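Local coordinates for protein AGR_C_1268p (Agrobacterium tumefaciens str. C58, PDB 2GHS) that probably binds a divalent metal cation, as a regucalcin-like member of the SMP-30 family, and may hydrolyse sugar lactones as a gluconolactonase, at residues A176-P181 against G193-T198; V200-R205 against A219-D224. One frame throughout, in Å; residues are numbered along the deposited sequence.

Both contacts belong to one sheet of the beta-propeller, and their centres lie about 9 Å apart. Contact 1 joins 176-181 to strand 192-197; contact 2 joins the next strand, 202-207, to the outermost strand, 220-224. Between them runs the pairing of strands 192-197 and 202-207, where F195 O and M204 N stand 2.8 Å apart, probably hydrogen-bonded, and Y194 CE1 reaches F222 CD2 at 3.7 Å. Contact 1 is the one nearer the predicted metal site: the side chain of T198 is about 3 Å from that of N182 and about 4 Å from that of D233, the probable proton donor/acceptor. In contact 2 the side chain of N201 stays about 7 Å from that of D233.

Contact 1: A176-P181 against G193-T198; sequences ADISIP and GYFVDT
The carboxylate of D197 takes two successive backbone N-H groups of the other segment, one on each oxygen. S179 N gives to OD2 at 3.0 Å in a nearly straight bond (172°), and I180 N gives to OD1 at 3.1 Å. Both donors stand above the carboxylate plane, more than 50° out of it. With CG anti to the backbone N (chi1 178°), the side chain of D197 reaches forward to the loop at S179 and I180. A water donates a hydrogen bond to OD2 and also bonds S179 OG, whose protein partner is G159 N, while OD1 takes a further bond from K199 N.

Backbone to backbone, T198 N donates to I180 O over 2.8 Å, and D197 CA also approaches that oxygen. P181 and D197 then form an antiparallel non-hydrogen-bonded pair. This is the open end of the beta hairpin of strands 170-186 and 192-197 in a propeller sheet, next to the predicted metal site: T198 OG1 bonds N182 ND2, a predicted metal ligand, and M232 O.

Among the apolar groups, the side chains of I178 and D197 pass each other in opposite directions, with I178 CG2 3.7 Å from D197 CG, and I178 CD1 meets F195 CE2 obliquely at 4.0 Å. I163 of strand 161-167 touches both I178 and F195. The I180 side chain crosses that of T198 at a slant, I180 CG2 3.8 Å from T198 OG1.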
loop_
_atom_site.group_PDB
_atom_site.type_symbol
_atom_site.label_atom_id
_atom_site.label_comp_id
_atom_site.label_asym_id
_atom_site.label_seq_id
_atom_site.Cartn_x
_atom_site.Cartn_y
_atom_site.Cartn_z
ATOM N N ALA A 176 -16.296 2.692 -8.587
ATOM C CA ALA A 176 -15.949 3.679 -9.603
ATOM C C ALA A 176 -15.904 5.087 -9.022
ATOM O O ALA A 176 -16.226 5.322 -7.847
ATOM C CB ALA A 176 -16.952 3.629 -10.715
ATOM N N ASP A 177 -15.496 6.035 -9.858
ATOM C CA ASP A 177 -15.594 7.456 -9.549
ATOM C C ASP A 177 -14.772 7.814 -8.327
ATOM O O ASP A 177 -15.196 8.600 -7.509
ATOM C CB ASP A 177 -17.055 7.866 -9.339
ATOM C CG ASP A 177 -17.925 7.637 -10.584
ATOM O OD1 ASP A 177 -17.444 7.799 -11.740
ATOM O OD2 ASP A 177 -19.111 7.285 -10.394
ATOM N N ILE A 178 -13.573 7.240 -8.224
ATOM C CA ILE A 178 -12.655 7.527 -7.117
ATOM C C ILE A 178 -11.472 8.331 -7.660
ATOM O O ILE A 178 -10.838 7.931 -8.642
ATOM C CB ILE A 178 -12.131 6.214 -6.468
ATOM C CG1 ILE A 178 -13.275 5.457 -5.804
ATOM C CG2 ILE A 178 -10.963 6.486 -5.442
ATOM C CD1 ILE A 178 -12.951 3.999 -5.516
ATOM N N SER A 179 -11.125 9.429 -6.996
ATOM C CA SER A 179 -10.016 10.243 -7.491
ATOM C C SER A 179 -8.641 9.644 -7.148
ATOM O O SER A 179 -7.758 9.627 -8.003
ATOM C CB SER A 179 -10.128 11.665 -6.953
ATOM O OG SER A 179 -11.350 12.301 -7.393
ATOM N N ILE A 180 -8.464 9.234 -5.888
ATOM C CA ILE A 180 -7.220 8.628 -5.421
ATOM C C ILE A 180 -7.582 7.461 -4.513
ATOM O O ILE A 180 -7.847 7.644 -3.304
ATOM C CB ILE A 180 -6.289 9.596 -4.663
ATOM C CG1 ILE A 180 -5.996 10.862 -5.506
ATOM C CG2 ILE A 180 -4.989 8.873 -4.248
ATOM C CD1 ILE A 180 -5.402 11.971 -4.692
ATOM N N PRO A 181 -7.590 6.251 -5.084
ATOM C CA PRO A 181 -7.906 5.095 -4.228
ATOM C C PRO A 181 -6.799 4.782 -3.272
ATOM O O PRO A 181 -5.619 4.892 -3.606
ATOM C CB PRO A 181 -8.137 3.958 -5.228
ATOM C CG PRO A 181 -7.395 4.353 -6.411
ATOM C CD PRO A 181 -7.309 5.831 -6.478
ATOM N N GLY A 193 -13.881 -5.425 3.885
ATOM C CA GLY A 193 -12.862 -4.667 3.205
ATOM C C GLY A 193 -12.995 -3.208 3.511
ATOM O O GLY A 193 -14.090 -2.707 3.827
ATOM N N TYR A 194 -11.866 -2.515 3.429
ATOM C CA TYR A 194 -11.790 -1.090 3.669
ATOM C C TYR A 194 -11.111 -0.392 2.494
ATOM O O TYR A 194 -10.257 -0.966 1.828
ATOM C CB TYR A 194 -10.975 -0.787 4.938
ATOM C CG TYR A 194 -11.477 -1.507 6.175
ATOM C CD1 TYR A 194 -12.544 -1.025 6.882
ATOM C CD2 TYR A 194 -10.845 -2.657 6.649
ATOM C CE1 TYR A 194 -13.033 -1.676 7.977
ATOM C CE2 TYR A 194 -11.270 -3.299 7.777
ATOM C CZ TYR A 194 -12.386 -2.820 8.448
ATOM O OH TYR A 194 -12.843 -3.440 9.592
ATOM N N PHE A 195 -11.531 0.835 2.224
ATOM C CA PHE A 195 -10.882 1.694 1.236
ATOM C C PHE A 195 -11.259 3.143 1.458
ATOM O O PHE A 195 -12.200 3.447 2.159
ATOM C CB PHE A 195 -11.211 1.289 -0.223
ATOM C CG PHE A 195 -12.592 1.599 -0.661
ATOM C CD1 PHE A 195 -13.634 0.714 -0.448
ATOM C CD2 PHE A 195 -12.851 2.798 -1.312
ATOM C CE1 PHE A 195 -14.932 1.045 -0.881
ATOM C CE2 PHE A 195 -14.140 3.106 -1.761
ATOM C CZ PHE A 195 -15.161 2.220 -1.535
ATOM N N VAL A 196 -10.512 4.034 0.825
ATOM C CA VAL A 196 -10.787 5.459 0.918
ATOM C C VAL A 196 -10.511 6.087 -0.438
ATOM O O VAL A 196 -9.764 5.531 -1.236
ATOM C CB VAL A 196 -9.868 6.160 1.982
ATOM C CG1 VAL A 196 -8.385 6.341 1.505
ATOM C CG2 VAL A 196 -10.436 7.507 2.442
ATOM N N ASP A 197 -11.129 7.243 -0.670
ATOM C CA ASP A 197 -10.738 8.146 -1.764
ATOM C C ASP A 197 -9.986 9.241 -1.005
ATOM O O ASP A 197 -10.572 9.975 -0.206
ATOM C CB ASP A 197 -11.936 8.678 -2.501
ATOM C CG ASP A 197 -11.565 9.662 -3.609
ATOM O OD1 ASP A 197 -10.390 10.127 -3.690
ATOM O OD2 ASP A 197 -12.483 9.988 -4.395
ATOM N N THR A 198 -8.677 9.325 -1.204
ATOM C CA THR A 198 -7.835 10.274 -0.442
ATOM C C THR A 198 -8.295 11.722 -0.583
ATOM O O THR A 198 -8.086 12.515 0.302
ATOM C CB THR A 198 -6.351 10.131 -0.830
ATOM O OG1 THR A 198 -5.926 8.779 -0.609
ATOM C CG2 THR A 198 -5.444 11.033 0.019
HETATM O O HOH W 1 -13.077 12.402 -5.425
#

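Contact 2: V200-R205 against A219-D224; sequences VNRLMR and AEVFID
A classic beta bulge interrupts the antiparallel pairing of strands 202-207 and 220-224 at the outer edge of a propeller sheet: F222 and I223 both face L203. L203 O accepts both of their N-H groups, F222 N at 2.8 Å and I223 N at 3.1 Å, and L203 N returns a bond to I223 O. Past the bulge, R205 and E220 exchange a regular pair of backbone bonds.

In the conformer given, L203 CD2 meets the edge of the F222 ring, 3.7 Å from F222 CD2, and Y194 of the preceding strand packs on both residues. The selenomethionine M204 is bent at chi2 and chi3 (-59° and -70°), which brings SE to 3.9 Å from V221 CG2 and puts CE over E220 C and V221 N and against A219 CB. R205 lays one face of its guanidinium over E220 CG, while the E220 carboxylate turns to K218.

R202 and D224 run side by side, NE to OD2 a long, weak salt-bridge bond of 3.5 Å at the guanidinium edge. A water also links R202 NH2 to D224 OD2, and T226 OG1 bonds OD1, so R202 probably adds a weak charge attraction to a carboxylate that already has neutral partners on both oxygens.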
loop_
_atom_site.group_PDB
_atom_site.type_symbol
_atom_site.label_atom_id
_atom_site.label_comp_id
_atom_site.label_asym_id
_atom_site.label_seq_id
_atom_site.Cartn_x
_atom_site.Cartn_y
_atom_site.Cartn_z
ATOM N N VAL A 200 -11.343 12.671 -0.463
ATOM C CA VAL A 200 -12.593 12.760 0.283
ATOM C C VAL A 200 -12.369 12.433 1.763
ATOM O O VAL A 200 -12.928 13.096 2.657
ATOM C CB VAL A 200 -13.633 11.803 -0.342
ATOM C CG1 VAL A 200 -14.883 11.670 0.531
ATOM C CG2 VAL A 200 -13.986 12.239 -1.777
ATOM N N ASN A 201 -11.498 11.464 2.041
ATOM C CA ASN A 201 -11.104 11.119 3.414
ATOM C C ASN A 201 -12.251 10.530 4.245
ATOM O O ASN A 201 -12.303 10.703 5.468
ATOM C CB ASN A 201 -10.480 12.319 4.153
ATOM C CG ASN A 201 -8.960 12.411 3.997
ATOM O OD1 ASN A 201 -8.283 11.443 3.616
ATOM N ND2 ASN A 201 -8.426 13.594 4.281
ATOM N N ARG A 202 -13.155 9.821 3.575
ATOM C CA ARG A 202 -14.125 8.987 4.264
ATOM C C ARG A 202 -13.783 7.535 4.055
ATOM O O ARG A 202 -13.999 6.969 2.963
ATOM C CB ARG A 202 -15.553 9.263 3.816
ATOM C CG ARG A 202 -15.989 10.644 4.156
ATOM C CD ARG A 202 -17.500 10.836 4.056
ATOM N NE ARG A 202 -17.835 12.248 4.326
ATOM C CZ ARG A 202 -18.001 13.186 3.388
ATOM N NH1 ARG A 202 -17.911 12.875 2.099
ATOM N NH2 ARG A 202 -18.286 14.445 3.741
ATOM N N LEU A 203 -13.221 6.924 5.079
ATOM C CA LEU A 203 -12.797 5.523 4.980
ATOM C C LEU A 203 -14.060 4.652 5.043
ATOM O O LEU A 203 -14.868 4.747 5.993
ATOM C CB LEU A 203 -11.805 5.179 6.091
ATOM C CG LEU A 203 -11.135 3.800 5.979
ATOM C CD1 LEU A 203 -9.728 3.829 6.593
ATOM C CD2 LEU A 203 -12.002 2.753 6.643
HETATM N N MSE A 204 -14.234 3.837 4.024
HETATM C CA MSE A 204 -15.407 3.004 3.865
HETATM C C MSE A 204 -15.115 1.589 4.347
HETATM O O MSE A 204 -13.990 1.125 4.260
HETATM C CB MSE A 204 -15.751 2.926 2.383
HETATM C CG MSE A 204 -15.794 4.268 1.690
HETATM SE SE MSE A 204 -17.084 5.512 2.445
HETATM C CE MSE A 204 -18.745 4.680 1.889
ATOM N N ARG A 205 -16.151 0.904 4.828
ATOM C CA ARG A 205 -16.109 -0.528 5.050
ATOM C C ARG A 205 -17.109 -1.209 4.139
ATOM O O ARG A 205 -18.185 -0.649 3.840
ATOM C CB ARG A 205 -16.379 -0.859 6.528
ATOM C CG ARG A 205 -17.749 -0.529 7.042
ATOM C CD ARG A 205 -18.077 -1.134 8.477
ATOM N NE ARG A 205 -19.433 -0.776 8.902
ATOM C CZ ARG A 205 -20.571 -1.362 8.501
ATOM N NH1 ARG A 205 -20.557 -2.401 7.662
ATOM N NH2 ARG A 205 -21.739 -0.897 8.941
ATOM N N ALA A 219 -20.914 -0.248 0.249
ATOM C CA ALA A 219 -19.925 0.385 1.135
ATOM C C ALA A 219 -20.651 1.289 2.106
ATOM O O ALA A 219 -21.625 1.944 1.725
ATOM C CB ALA A 219 -18.909 1.193 0.333
ATOM N N GLU A 220 -20.163 1.298 3.359
ATOM C CA GLU A 220 -20.672 2.124 4.459
ATOM C C GLU A 220 -19.550 3.012 4.970
ATOM O O GLU A 220 -18.396 2.580 5.018
ATOM C CB GLU A 220 -21.112 1.234 5.624
ATOM C CG GLU A 220 -22.039 0.066 5.224
ATOM C CD GLU A 220 -23.442 0.502 4.843
ATOM O OE1 GLU A 220 -23.908 1.578 5.305
ATOM O OE2 GLU A 220 -24.092 -0.251 4.078
ATOM N N VAL A 221 -19.858 4.232 5.383
ATOM C CA VAL A 221 -18.836 5.106 5.980
ATOM C C VAL A 221 -18.445 4.576 7.347
ATOM O O VAL A 221 -19.293 4.412 8.226
ATOM C CB VAL A 221 -19.304 6.552 6.129
ATOM C CG1 VAL A 221 -18.242 7.427 6.813
ATOM C CG2 VAL A 221 -19.659 7.165 4.795
ATOM N N PHE A 222 -17.166 4.272 7.525
ATOM C CA PHE A 222 -16.649 3.747 8.772
ATOM C C PHE A 222 -15.910 4.827 9.583
ATOM O O PHE A 222 -16.213 5.016 10.775
ATOM C CB PHE A 222 -15.754 2.533 8.467
ATOM C CG PHE A 222 -15.136 1.868 9.677
ATOM C CD1 PHE A 222 -15.894 1.512 10.783
ATOM C CD2 PHE A 222 -13.793 1.536 9.664
ATOM C CE1 PHE A 222 -15.306 0.864 11.863
ATOM C CE2 PHE A 222 -13.201 0.872 10.751
ATOM C CZ PHE A 222 -13.955 0.547 11.844
ATOM N N ILE A 223 -14.975 5.536 8.943
ATOM C CA ILE A 223 -14.235 6.650 9.587
ATOM C C ILE A 223 -14.310 7.929 8.722
ATOM O O ILE A 223 -13.772 7.953 7.605
ATOM C CB ILE A 223 -12.741 6.260 9.839
ATOM C CG1 ILE A 223 -12.666 4.982 10.705
ATOM C CG2 ILE A 223 -11.984 7.456 10.468
ATOM C CD1 ILE A 223 -11.304 4.274 10.717
ATOM N N ASP A 224 -15.009 8.956 9.241
ATOM C CA ASP A 224 -15.127 10.234 8.556
ATOM C C ASP A 224 -13.995 11.121 9.088
ATOM O O ASP A 224 -14.026 11.590 10.247
ATOM C CB ASP A 224 -16.488 10.882 8.841
ATOM C CG ASP A 224 -16.741 12.122 7.985
ATOM O OD1 ASP A 224 -15.778 12.741 7.502
ATOM O OD2 ASP A 224 -17.919 12.476 7.817
HETATM O O HOH W 2 -18.101 15.007 6.882
#